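Local coordinates for major capsid protein (Faustovirus, PDB 5J7O) that forms the icosahedral shell of the virus as its major capsid protein, probably assembling as trimers of double jelly-roll subunits, at residues B[199-205]-B[419-425]; B[450-456]-B[468-473]; B[24-29]-B[50-55]. One frame throughout, in Å; residues are numbered along the deposited sequence.

Contact 1: B[199-205]-B[419-425]; sequences DEYTALA and RVYREQV
Y421 fills the angle between the two strands, and its atoms can be followed outward from the backbone. CB lies 3.3 Å from E200 O. Next, CD2 meets Y201 CB at 3.5 Å, and that carbon stands over one face of the Y421 ring: a CH-pi contact offset toward the rim. On the other side of the ring CD1 lies 4.0 Å from A205 CB; on the CD2 side CE2 reaches Y201 CD2 at 3.6 Å. The two tyrosine rings run alongside each other in the same direction with planes 58° apart, so the pair is oblique. Both hydroxyls end on the backbone of L300, Y421 OH at its O and Y201 OH at its N. Strands 196-202 and 415-428 border different antiparallel sheets; their segments cross at 48° and meet through side chains, consistent with a junction between the two jelly-rolls of a double jelly-roll capsid protein. Two polar bonds accompany the ring packing. With chi1 at -170° the D199 carboxylate swings away from its backbone N, and OD1 takes Y421 N at 3.0 Å on the syn side, slightly out of the carboxylate plane; buried OD2 has no modelled partner. Farther along, T202 OG1 donates to the syn lone pair of E423 OE1 at 2.6 Å. The same hydroxyl, at the N-cap of helix 203-212, accepts a weak bond from L204 N. L204 CD1 then packs on V425 CG2.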
loop_
_atom_site.group_PDB
_atom_site.type_symbol
_atom_site.label_atom_id
_atom_site.label_comp_id
_atom_site.label_asym_id
_atom_site.label_seq_id
_atom_site.Cartn_x
_atom_site.Cartn_y
_atom_site.Cartn_z
ATOM N N ASP B 199 7.696 -25.134 -24.465
ATOM C CA ASP B 199 6.766 -24.386 -23.632
ATOM C C ASP B 199 6.632 -22.984 -24.203
ATOM O O ASP B 199 7.577 -22.444 -24.785
ATOM C CB ASP B 199 7.221 -24.329 -22.170
ATOM C CG ASP B 199 6.151 -23.770 -21.253
ATOM O OD1 ASP B 199 4.954 -23.933 -21.571
ATOM O OD2 ASP B 199 6.502 -23.166 -20.217
ATOM N N GLU B 200 5.449 -22.402 -24.027
ATOM C CA GLU B 200 5.168 -21.085 -24.577
ATOM C C GLU B 200 4.010 -20.456 -23.818
ATOM O O GLU B 200 3.147 -21.156 -23.283
ATOM C CB GLU B 200 4.840 -21.166 -26.070
ATOM C CG GLU B 200 3.777 -22.196 -26.401
ATOM C CD GLU B 200 3.315 -22.118 -27.839
ATOM O OE1 GLU B 200 3.445 -21.035 -28.450
ATOM O OE2 GLU B 200 2.821 -23.141 -28.360
ATOM N N TYR B 201 4.005 -19.125 -23.782
ATOM C CA TYR B 201 2.917 -18.374 -23.174
ATOM C C TYR B 201 2.747 -17.065 -23.932
ATOM O O TYR B 201 3.594 -16.675 -24.739
ATOM C CB TYR B 201 3.167 -18.123 -21.681
ATOM C CG TYR B 201 4.401 -17.304 -21.372
ATOM C CD1 TYR B 201 4.359 -15.915 -21.379
ATOM C CD2 TYR B 201 5.604 -17.919 -21.057
ATOM C CE1 TYR B 201 5.481 -15.163 -21.094
ATOM C CE2 TYR B 201 6.733 -17.174 -20.768
ATOM C CZ TYR B 201 6.666 -15.798 -20.788
ATOM O OH TYR B 201 7.785 -15.051 -20.502
ATOM N N THR B 202 1.637 -16.388 -23.664
ATOM C CA THR B 202 1.300 -15.141 -24.333
ATOM C C THR B 202 1.281 -13.999 -23.317
ATOM O O THR B 202 1.623 -14.172 -22.145
ATOM C CB THR B 202 -0.047 -15.254 -25.052
ATOM O OG1 THR B 202 -1.097 -15.388 -24.084
ATOM C CG2 THR B 202 -0.063 -16.459 -25.977
ATOM N N ALA B 203 0.876 -12.817 -23.789
ATOM C CA ALA B 203 0.640 -11.703 -22.877
ATOM C C ALA B 203 -0.506 -12.008 -21.924
ATOM O O ALA B 203 -0.560 -11.455 -20.820
ATOM C CB ALA B 203 0.350 -10.428 -23.669
ATOM N N LEU B 204 -1.427 -12.884 -22.333
ATOM C CA LEU B 204 -2.519 -13.281 -21.451
ATOM C C LEU B 204 -1.995 -14.016 -20.225
ATOM O O LEU B 204 -2.464 -13.782 -19.105
ATOM C CB LEU B 204 -3.517 -14.144 -22.218
ATOM C CG LEU B 204 -4.216 -13.413 -23.362
ATOM C CD1 LEU B 204 -5.169 -14.333 -24.094
ATOM C CD2 LEU B 204 -4.951 -12.208 -22.815
ATOM N N ALA B 205 -1.023 -14.909 -20.413
ATOM C CA ALA B 205 -0.397 -15.552 -19.264
ATOM C C ALA B 205 0.408 -14.550 -18.450
ATOM O O ALA B 205 0.466 -14.644 -17.219
ATOM C CB ALA B 205 0.490 -16.709 -19.723
ATOM N N ARG B 419 6.473 -27.457 -15.469
ATOM C CA ARG B 419 5.145 -26.868 -15.574
ATOM C C ARG B 419 5.070 -26.066 -16.863
ATOM O O ARG B 419 5.964 -25.264 -17.154
ATOM C CB ARG B 419 4.828 -25.976 -14.371
ATOM C CG ARG B 419 4.026 -26.660 -13.270
ATOM C CD ARG B 419 4.889 -27.575 -12.417
ATOM N NE ARG B 419 4.196 -27.985 -11.197
ATOM C CZ ARG B 419 4.787 -28.568 -10.159
ATOM N NH1 ARG B 419 6.090 -28.811 -10.186
ATOM N NH2 ARG B 419 4.076 -28.903 -9.090
ATOM N N VAL B 420 4.006 -26.283 -17.630
ATOM C CA VAL B 420 3.855 -25.677 -18.945
ATOM C C VAL B 420 2.518 -24.955 -19.021
ATOM O O VAL B 420 1.531 -25.363 -18.400
ATOM C CB VAL B 420 3.970 -26.726 -20.071
ATOM C CG1 VAL B 420 5.422 -27.118 -20.281
ATOM C CG2 VAL B 420 3.131 -27.950 -19.737
ATOM N N TYR B 421 2.492 -23.871 -19.791
ATOM C CA TYR B 421 1.265 -23.122 -20.008
ATOM C C TYR B 421 0.422 -23.794 -21.084
ATOM O O TYR B 421 0.946 -24.330 -22.063
ATOM C CB TYR B 421 1.577 -21.682 -20.415
ATOM C CG TYR B 421 2.346 -20.897 -19.378
ATOM C CD1 TYR B 421 1.688 -20.242 -18.346
ATOM C CD2 TYR B 421 3.730 -20.807 -19.435
ATOM C CE1 TYR B 421 2.387 -19.521 -17.397
ATOM C CE2 TYR B 421 4.437 -20.089 -18.491
ATOM C CZ TYR B 421 3.762 -19.448 -17.473
ATOM O OH TYR B 421 4.463 -18.731 -16.532
ATOM N N ARG B 422 -0.896 -23.759 -20.895
ATOM C CA ARG B 422 -1.841 -24.313 -21.860
ATOM C C ARG B 422 -3.049 -23.387 -21.907
ATOM O O ARG B 422 -3.871 -23.386 -20.986
ATOM C CB ARG B 422 -2.238 -25.740 -21.493
ATOM C CG ARG B 422 -1.402 -26.793 -22.197
ATOM C CD ARG B 422 -1.675 -26.759 -23.691
ATOM N NE ARG B 422 -0.807 -27.645 -24.461
ATOM C CZ ARG B 422 -1.085 -28.067 -25.690
ATOM N NH1 ARG B 422 -2.215 -27.697 -26.279
ATOM N NH2 ARG B 422 -0.243 -28.868 -26.329
ATOM N N GLU B 423 -3.156 -22.616 -22.986
ATOM C CA GLU B 423 -4.083 -21.499 -23.085
ATOM C C GLU B 423 -5.138 -21.758 -24.153
ATOM O O GLU B 423 -4.851 -22.358 -25.193
ATOM C CB GLU B 423 -3.319 -20.206 -23.399
ATOM C CG GLU B 423 -4.133 -19.114 -24.078
ATOM C CD GLU B 423 -3.298 -17.894 -24.417
ATOM O OE1 GLU B 423 -2.341 -17.601 -23.668
ATOM O OE2 GLU B 423 -3.593 -17.232 -25.435
ATOM N N GLN B 424 -6.366 -21.311 -23.878
ATOM C CA GLN B 424 -7.449 -21.307 -24.850
ATOM C C GLN B 424 -8.270 -20.038 -24.677
ATOM O O GLN B 424 -8.599 -19.651 -23.552
ATOM C CB GLN B 424 -8.358 -22.533 -24.704
ATOM C CG GLN B 424 -9.728 -22.364 -25.351
ATOM C CD GLN B 424 -10.570 -23.622 -25.293
ATOM O OE1 GLN B 424 -10.129 -24.699 -25.696
ATOM N NE2 GLN B 424 -11.795 -23.493 -24.793
ATOM N N VAL B 425 -8.596 -19.397 -25.796
ATOM C CA VAL B 425 -9.409 -18.186 -25.810
ATOM C C VAL B 425 -10.617 -18.442 -26.698
ATOM O O VAL B 425 -10.471 -18.655 -27.910
ATOM C CB VAL B 425 -8.614 -16.968 -26.303
ATOM C CG1 VAL B 425 -9.485 -15.727 -26.273
ATOM C CG2 VAL B 425 -7.373 -16.774 -25.453
#

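Contact 2: B[450-456]-B[468-473]; sequences GLRPANN and WHHLTS
N456 makes the polar clasp of this contact, its ND2 giving two hydrogen bonds to backbone carbonyls of 468-473. The bond to T472 O is 2.9 Å long, bends little at the hydrogen (164°) and lies nearly along the C=O axis. The one to H470 O, at 3.2 Å, arrives from above the carbonyl plane, 54° out of it. Both acceptors lie close to the amide plane of N456, which fixes the rotation of that amide. CG sits beside the backbone N (chi1 -67°), turning the amide toward the loop, and W468 CA adds a CH contact to N456 O at 3.4 Å. P453 CD presses equally closely on T472 O. R452, bent at chi2 and chi3, carries its guanidinium round to the backbone of W468, NH2 standing 2.9 Å from W468 O.

Toward G450, apolar contacts and a water replace direct hydrogen bonds. The methyls of L471 lie along the strand, CD1 close against the glycine, 4.1 Å from G450 CA, and CD2 4.2 Å from R452 CB. The water accepts from L451 N and donates to L471 O, where L451 O and L471 O lie only 3.1 Å apart; T523 OG1 also bonds to both, weakly to the second. Exposed N455 marks the solvent side. The loop closes over the end of strand 444-453, which pairs with strand 607-620, while W468 and L471 lean on helix 203-212 and S473 opens strand 473-490.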
loop_
_atom_site.group_PDB
_atom_site.type_symbol
_atom_site.label_atom_id
_atom_site.label_comp_id
_atom_site.label_asym_id
_atom_site.label_seq_id
_atom_site.Cartn_x
_atom_site.Cartn_y
_atom_site.Cartn_z
ATOM N N GLY B 450 -10.862 -15.891 -17.095
ATOM C CA GLY B 450 -11.388 -14.553 -17.275
ATOM C C GLY B 450 -12.272 -14.489 -18.500
ATOM O O GLY B 450 -12.155 -15.306 -19.419
ATOM N N LEU B 451 -13.169 -13.502 -18.495
ATOM C CA LEU B 451 -14.069 -13.228 -19.617
ATOM C C LEU B 451 -13.865 -11.761 -19.985
ATOM O O LEU B 451 -14.555 -10.877 -19.472
ATOM C CB LEU B 451 -15.521 -13.536 -19.255
ATOM C CG LEU B 451 -16.559 -13.473 -20.379
ATOM C CD1 LEU B 451 -16.205 -14.434 -21.502
ATOM C CD2 LEU B 451 -17.951 -13.766 -19.845
ATOM N N ARG B 452 -12.908 -11.509 -20.875
ATOM C CA ARG B 452 -12.470 -10.152 -21.170
ATOM C C ARG B 452 -13.292 -9.568 -22.311
ATOM O O ARG B 452 -13.352 -10.176 -23.388
ATOM C CB ARG B 452 -10.995 -10.140 -21.536
ATOM C CG ARG B 452 -10.502 -8.815 -22.085
ATOM C CD ARG B 452 -9.497 -9.037 -23.201
ATOM N NE ARG B 452 -8.116 -8.928 -22.746
ATOM C CZ ARG B 452 -7.063 -9.259 -23.486
ATOM N NH1 ARG B 452 -7.238 -9.733 -24.713
ATOM N NH2 ARG B 452 -5.839 -9.122 -23.000
ATOM N N PRO B 453 -13.928 -8.410 -22.128
ATOM C CA PRO B 453 -14.681 -7.802 -23.233
ATOM C C PRO B 453 -13.766 -7.478 -24.404
ATOM O O PRO B 453 -12.648 -6.988 -24.227
ATOM C CB PRO B 453 -15.266 -6.529 -22.607
ATOM C CG PRO B 453 -15.227 -6.767 -21.130
ATOM C CD PRO B 453 -14.018 -7.617 -20.892
ATOM N N ALA B 454 -14.259 -7.759 -25.614
ATOM C CA ALA B 454 -13.458 -7.535 -26.813
ATOM C C ALA B 454 -13.070 -6.071 -26.972
ATOM O O ALA B 454 -12.019 -5.767 -27.548
ATOM C CB ALA B 454 -14.217 -8.018 -28.049
ATOM N N ASN B 455 -13.895 -5.153 -26.461
ATOM C CA ASN B 455 -13.617 -3.730 -26.614
ATOM C C ASN B 455 -12.397 -3.284 -25.817
ATOM O O ASN B 455 -11.842 -2.220 -26.108
ATOM C CB ASN B 455 -14.841 -2.911 -26.200
ATOM C CG ASN B 455 -14.684 -1.435 -26.507
ATOM O OD1 ASN B 455 -14.470 -0.620 -25.608
ATOM N ND2 ASN B 455 -14.777 -1.084 -27.784
ATOM N N ASN B 456 -11.963 -4.071 -24.830
ATOM C CA ASN B 456 -10.793 -3.697 -24.044
ATOM C C ASN B 456 -9.516 -3.669 -24.875
ATOM O O ASN B 456 -8.558 -2.991 -24.488
ATOM C CB ASN B 456 -10.629 -4.654 -22.863
ATOM C CG ASN B 456 -11.743 -4.515 -21.844
ATOM O OD1 ASN B 456 -12.813 -3.987 -22.145
ATOM N ND2 ASN B 456 -11.495 -4.990 -20.628
ATOM N N TRP B 468 -6.643 -3.022 -21.628
ATOM C CA TRP B 468 -6.272 -4.232 -22.356
ATOM C C TRP B 468 -5.999 -5.407 -21.421
ATOM O O TRP B 468 -6.278 -6.557 -21.778
ATOM C CB TRP B 468 -5.058 -3.964 -23.248
ATOM C CG TRP B 468 -3.756 -3.908 -22.517
ATOM C CD1 TRP B 468 -3.167 -2.805 -21.972
ATOM C CD2 TRP B 468 -2.875 -5.005 -22.254
ATOM N NE1 TRP B 468 -1.974 -3.148 -21.383
ATOM C CE2 TRP B 468 -1.772 -4.494 -21.542
ATOM C CE3 TRP B 468 -2.913 -6.370 -22.549
ATOM C CZ2 TRP B 468 -0.718 -5.300 -21.122
ATOM C CZ3 TRP B 468 -1.865 -7.169 -22.133
ATOM C CH2 TRP B 468 -0.782 -6.631 -21.428
ATOM N N HIS B 469 -5.465 -5.148 -20.228
ATOM C CA HIS B 469 -5.184 -6.220 -19.282
ATOM C C HIS B 469 -6.311 -6.447 -18.280
ATOM O O HIS B 469 -6.261 -7.425 -17.527
ATOM C CB HIS B 469 -3.873 -5.941 -18.534
ATOM C CG HIS B 469 -3.897 -4.693 -17.708
ATOM N ND1 HIS B 469 -4.355 -4.669 -16.408
ATOM C CD2 HIS B 469 -3.514 -3.427 -17.996
ATOM C CE1 HIS B 469 -4.255 -3.441 -15.931
ATOM N NE2 HIS B 469 -3.748 -2.668 -16.874
ATOM N N HIS B 470 -7.325 -5.587 -18.262
ATOM C CA HIS B 470 -8.454 -5.790 -17.368
ATOM C C HIS B 470 -9.359 -6.902 -17.886
ATOM O O HIS B 470 -9.602 -7.017 -19.090
ATOM C CB HIS B 470 -9.250 -4.498 -17.216
ATOM C CG HIS B 470 -8.585 -3.477 -16.346
ATOM N ND1 HIS B 470 -8.842 -3.373 -14.996
ATOM C CD2 HIS B 470 -7.680 -2.510 -16.632
ATOM C CE1 HIS B 470 -8.124 -2.387 -14.487
ATOM N NE2 HIS B 470 -7.410 -1.848 -15.460
ATOM N N LEU B 471 -9.863 -7.719 -16.964
ATOM C CA LEU B 471 -10.734 -8.837 -17.302
ATOM C C LEU B 471 -12.210 -8.520 -17.094
ATOM O O LEU B 471 -13.043 -9.430 -17.162
ATOM C CB LEU B 471 -10.341 -10.074 -16.490
ATOM C CG LEU B 471 -8.905 -10.564 -16.687
ATOM C CD1 LEU B 471 -8.642 -11.821 -15.871
ATOM C CD2 LEU B 471 -8.617 -10.806 -18.163
ATOM N N THR B 472 -12.553 -7.262 -16.839
ATOM C CA THR B 472 -13.934 -6.821 -16.699
ATOM C C THR B 472 -14.228 -5.726 -17.717
ATOM O O THR B 472 -13.364 -5.310 -18.492
ATOM C CB THR B 472 -14.219 -6.307 -15.284
ATOM O OG1 THR B 472 -13.412 -5.153 -15.018
ATOM C CG2 THR B 472 -13.924 -7.373 -14.254
ATOM N N SER B 473 -15.473 -5.259 -17.701
ATOM C CA SER B 473 -15.878 -4.096 -18.475
ATOM C C SER B 473 -15.697 -2.856 -17.610
ATOM O O SER B 473 -16.248 -2.780 -16.506
ATOM C CB SER B 473 -17.327 -4.228 -18.937
ATOM O OG SER B 473 -17.707 -3.124 -19.740
HETATM O O HOH W 1 -13.616 -12.122 -16.094
#

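Contact 3: B[24-29]-B[50-55]; sequences LLNDRI and DIERTH
R28 and T54 run antiparallel alongside one another, T54 CG2 lying over one face of the guanidinium while OG1 takes a weak bond from R28 NH1 at 2.8 Å. The guanidinium edge is turned to the carbonyls of helix 48-52. R28 NH2 donates to D50 O at 2.6 Å, with the acceptor 3° from the guanidinium plane, although the donor stands 35° out of the carbonyl plane; NH1 adds weak bonds to D50 O and I51 O. A bend at chi3 (45°) brings this edge round. One turn back along helix 22-38, L25 crosses the H55 imidazole obliquely, its CB over one ring face and 3.7 Å from the centroid. T54 OG1 lies in the plane of that ring, 2.7 Å from H55 ND1, and NE2 is hydrogen-bonded to A21 O. L25 CD1 meets I51 CG2 at 3.6 Å, the two side chains at about a right angle, and I29 CG1 touches I51 CD1 obliquely. A bound peptide packs on R28 and T54, and I405 and I408 of a second subunit on L25 and I29. R28 meets no carboxylate across these segments; the carbonyl dipoles may offset its charge and that of nearby R53, while NE bonds weakly to the peptide backbone.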
loop_
_atom_site.group_PDB
_atom_site.type_symbol
_atom_site.label_atom_id
_atom_site.label_comp_id
_atom_site.label_asym_id
_atom_site.label_seq_id
_atom_site.Cartn_x
_atom_site.Cartn_y
_atom_site.Cartn_z
ATOM N N LEU B 24 10.823 -38.489 29.017
ATOM C CA LEU B 24 11.319 -39.427 28.016
ATOM C C LEU B 24 12.729 -39.059 27.569
ATOM O O LEU B 24 13.599 -39.931 27.457
ATOM C CB LEU B 24 10.368 -39.467 26.821
ATOM C CG LEU B 24 10.854 -40.185 25.559
ATOM C CD1 LEU B 24 11.160 -41.645 25.849
ATOM C CD2 LEU B 24 9.823 -40.057 24.446
ATOM N N LEU B 25 12.971 -37.771 27.309
ATOM C CA LEU B 25 14.283 -37.343 26.834
ATOM C C LEU B 25 15.363 -37.596 27.879
ATOM O O LEU B 25 16.474 -38.025 27.543
ATOM C CB LEU B 25 14.245 -35.863 26.451
ATOM C CG LEU B 25 15.542 -35.273 25.894
ATOM C CD1 LEU B 25 15.944 -35.979 24.608
ATOM C CD2 LEU B 25 15.388 -33.778 25.668
ATOM N N ASN B 26 15.059 -37.333 29.153
ATOM C CA ASN B 26 16.019 -37.616 30.215
ATOM C C ASN B 26 16.356 -39.100 30.269
ATOM O O ASN B 26 17.517 -39.474 30.471
ATOM C CB ASN B 26 15.475 -37.143 31.563
ATOM C CG ASN B 26 15.530 -35.637 31.720
ATOM O OD1 ASN B 26 16.373 -34.970 31.120
ATOM N ND2 ASN B 26 14.633 -35.094 32.534
ATOM N N ASP B 27 15.351 -39.962 30.088
ATOM C CA ASP B 27 15.605 -41.399 30.074
ATOM C C ASP B 27 16.486 -41.791 28.896
ATOM O O ASP B 27 17.343 -42.672 29.020
ATOM C CB ASP B 27 14.285 -42.168 30.034
ATOM C CG ASP B 27 13.534 -42.104 31.348
ATOM O OD1 ASP B 27 14.192 -42.003 32.405
ATOM O OD2 ASP B 27 12.286 -42.159 31.324
ATOM N N ARG B 28 16.288 -41.147 27.743
ATOM C CA ARG B 28 17.124 -41.445 26.586
ATOM C C ARG B 28 18.562 -40.998 26.814
ATOM O O ARG B 28 19.504 -41.701 26.430
ATOM C CB ARG B 28 16.544 -40.788 25.333
ATOM C CG ARG B 28 15.153 -41.280 24.972
ATOM C CD ARG B 28 14.851 -41.084 23.494
ATOM N NE ARG B 28 15.969 -41.499 22.652
ATOM C CZ ARG B 28 16.643 -40.679 21.851
ATOM N NH1 ARG B 28 16.300 -39.402 21.769
ATOM N NH2 ARG B 28 17.651 -41.139 21.123
ATOM N N ILE B 29 18.752 -39.839 27.445
ATOM C CA ILE B 29 20.100 -39.352 27.719
ATOM C C ILE B 29 20.788 -40.238 28.750
ATOM O O ILE B 29 21.930 -40.672 28.556
ATOM C CB ILE B 29 20.057 -37.884 28.178
ATOM C CG1 ILE B 29 19.561 -36.984 27.046
ATOM C CG2 ILE B 29 21.427 -37.437 28.669
ATOM C CD1 ILE B 29 19.333 -35.549 27.467
ATOM N N ASP B 50 21.649 -38.151 18.133
ATOM C CA ASP B 50 20.990 -39.094 19.036
ATOM C C ASP B 50 19.766 -38.469 19.694
ATOM O O ASP B 50 18.717 -39.116 19.813
ATOM C CB ASP B 50 21.969 -39.586 20.104
ATOM C CG ASP B 50 23.003 -40.547 19.557
ATOM O OD1 ASP B 50 24.162 -40.500 20.020
ATOM O OD2 ASP B 50 22.656 -41.352 18.670
ATOM N N ILE B 51 19.879 -37.214 20.135
ATOM C CA ILE B 51 18.731 -36.529 20.718
ATOM C C ILE B 51 17.660 -36.290 19.663
ATOM O O ILE B 51 16.469 -36.535 19.897
ATOM C CB ILE B 51 19.169 -35.209 21.380
ATOM C CG1 ILE B 51 20.241 -35.459 22.442
ATOM C CG2 ILE B 51 17.970 -34.486 21.988
ATOM C CD1 ILE B 51 19.803 -36.386 23.547
ATOM N N GLU B 52 18.064 -35.827 18.480
ATOM C CA GLU B 52 17.104 -35.410 17.465
ATOM C C GLU B 52 16.362 -36.572 16.814
ATOM O O GLU B 52 15.458 -36.321 16.008
ATOM C CB GLU B 52 17.803 -34.562 16.401
ATOM C CG GLU B 52 18.214 -33.192 16.921
ATOM C CD GLU B 52 18.545 -32.211 15.815
ATOM O OE1 GLU B 52 19.702 -32.206 15.345
ATOM O OE2 GLU B 52 17.643 -31.445 15.414
ATOM N N ARG B 53 16.695 -37.824 17.139
ATOM C CA ARG B 53 15.887 -38.939 16.660
ATOM C C ARG B 53 14.482 -38.917 17.252
ATOM O O ARG B 53 13.575 -39.538 16.687
ATOM C CB ARG B 53 16.570 -40.275 16.974
ATOM C CG ARG B 53 18.015 -40.345 16.510
ATOM C CD ARG B 53 18.515 -41.769 16.314
ATOM N NE ARG B 53 18.057 -42.687 17.350
ATOM C CZ ARG B 53 17.352 -43.788 17.108
ATOM N NH1 ARG B 53 17.033 -44.112 15.862
ATOM N NH2 ARG B 53 16.974 -44.572 18.109
ATOM N N THR B 54 14.285 -38.217 18.367
ATOM C CA THR B 54 12.969 -38.051 18.976
ATOM C C THR B 54 12.582 -36.596 19.184
ATOM O O THR B 54 11.440 -36.223 18.905
ATOM C CB THR B 54 12.902 -38.781 20.330
ATOM O OG1 THR B 54 13.818 -38.174 21.250
ATOM C CG2 THR B 54 13.252 -40.252 20.167
ATOM N N HIS B 55 13.500 -35.760 19.662
ATOM C CA HIS B 55 13.188 -34.389 20.042
ATOM C C HIS B 55 13.808 -33.391 19.072
ATOM O O HIS B 55 14.895 -33.611 18.536
ATOM C CB HIS B 55 13.672 -34.092 21.463
ATOM C CG HIS B 55 12.852 -34.746 22.529
ATOM N ND1 HIS B 55 12.903 -36.099 22.785
ATOM C CD2 HIS B 55 11.952 -34.233 23.401
ATOM C CE1 HIS B 55 12.073 -36.391 23.771
ATOM N NE2 HIS B 55 11.485 -35.275 24.163
#

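In the fold
Contacts 1 and 2 form one continuous region although their centres are about 17 Å apart. L204, packed on V425 in contact 1, brings CD2 to 3.2 Å from R452 NH2 of contact 2, and A203 CB lies 4.2 Å from W468 CZ3. Both engage the same sheet, through strands 415-428 and 444-453 with strand 607-620 between them. Contact 3 is remote: its centre is about 52 Å from that of contact 1 and about 61 Å from that of contact 2, and its nearest atoms are about 28 Å and 45 Å away. It belongs to the N-terminal helices, where a second subunit and a bound peptide meet the chain, whereas no other protein chain of the assembly touches contacts 1 and 2.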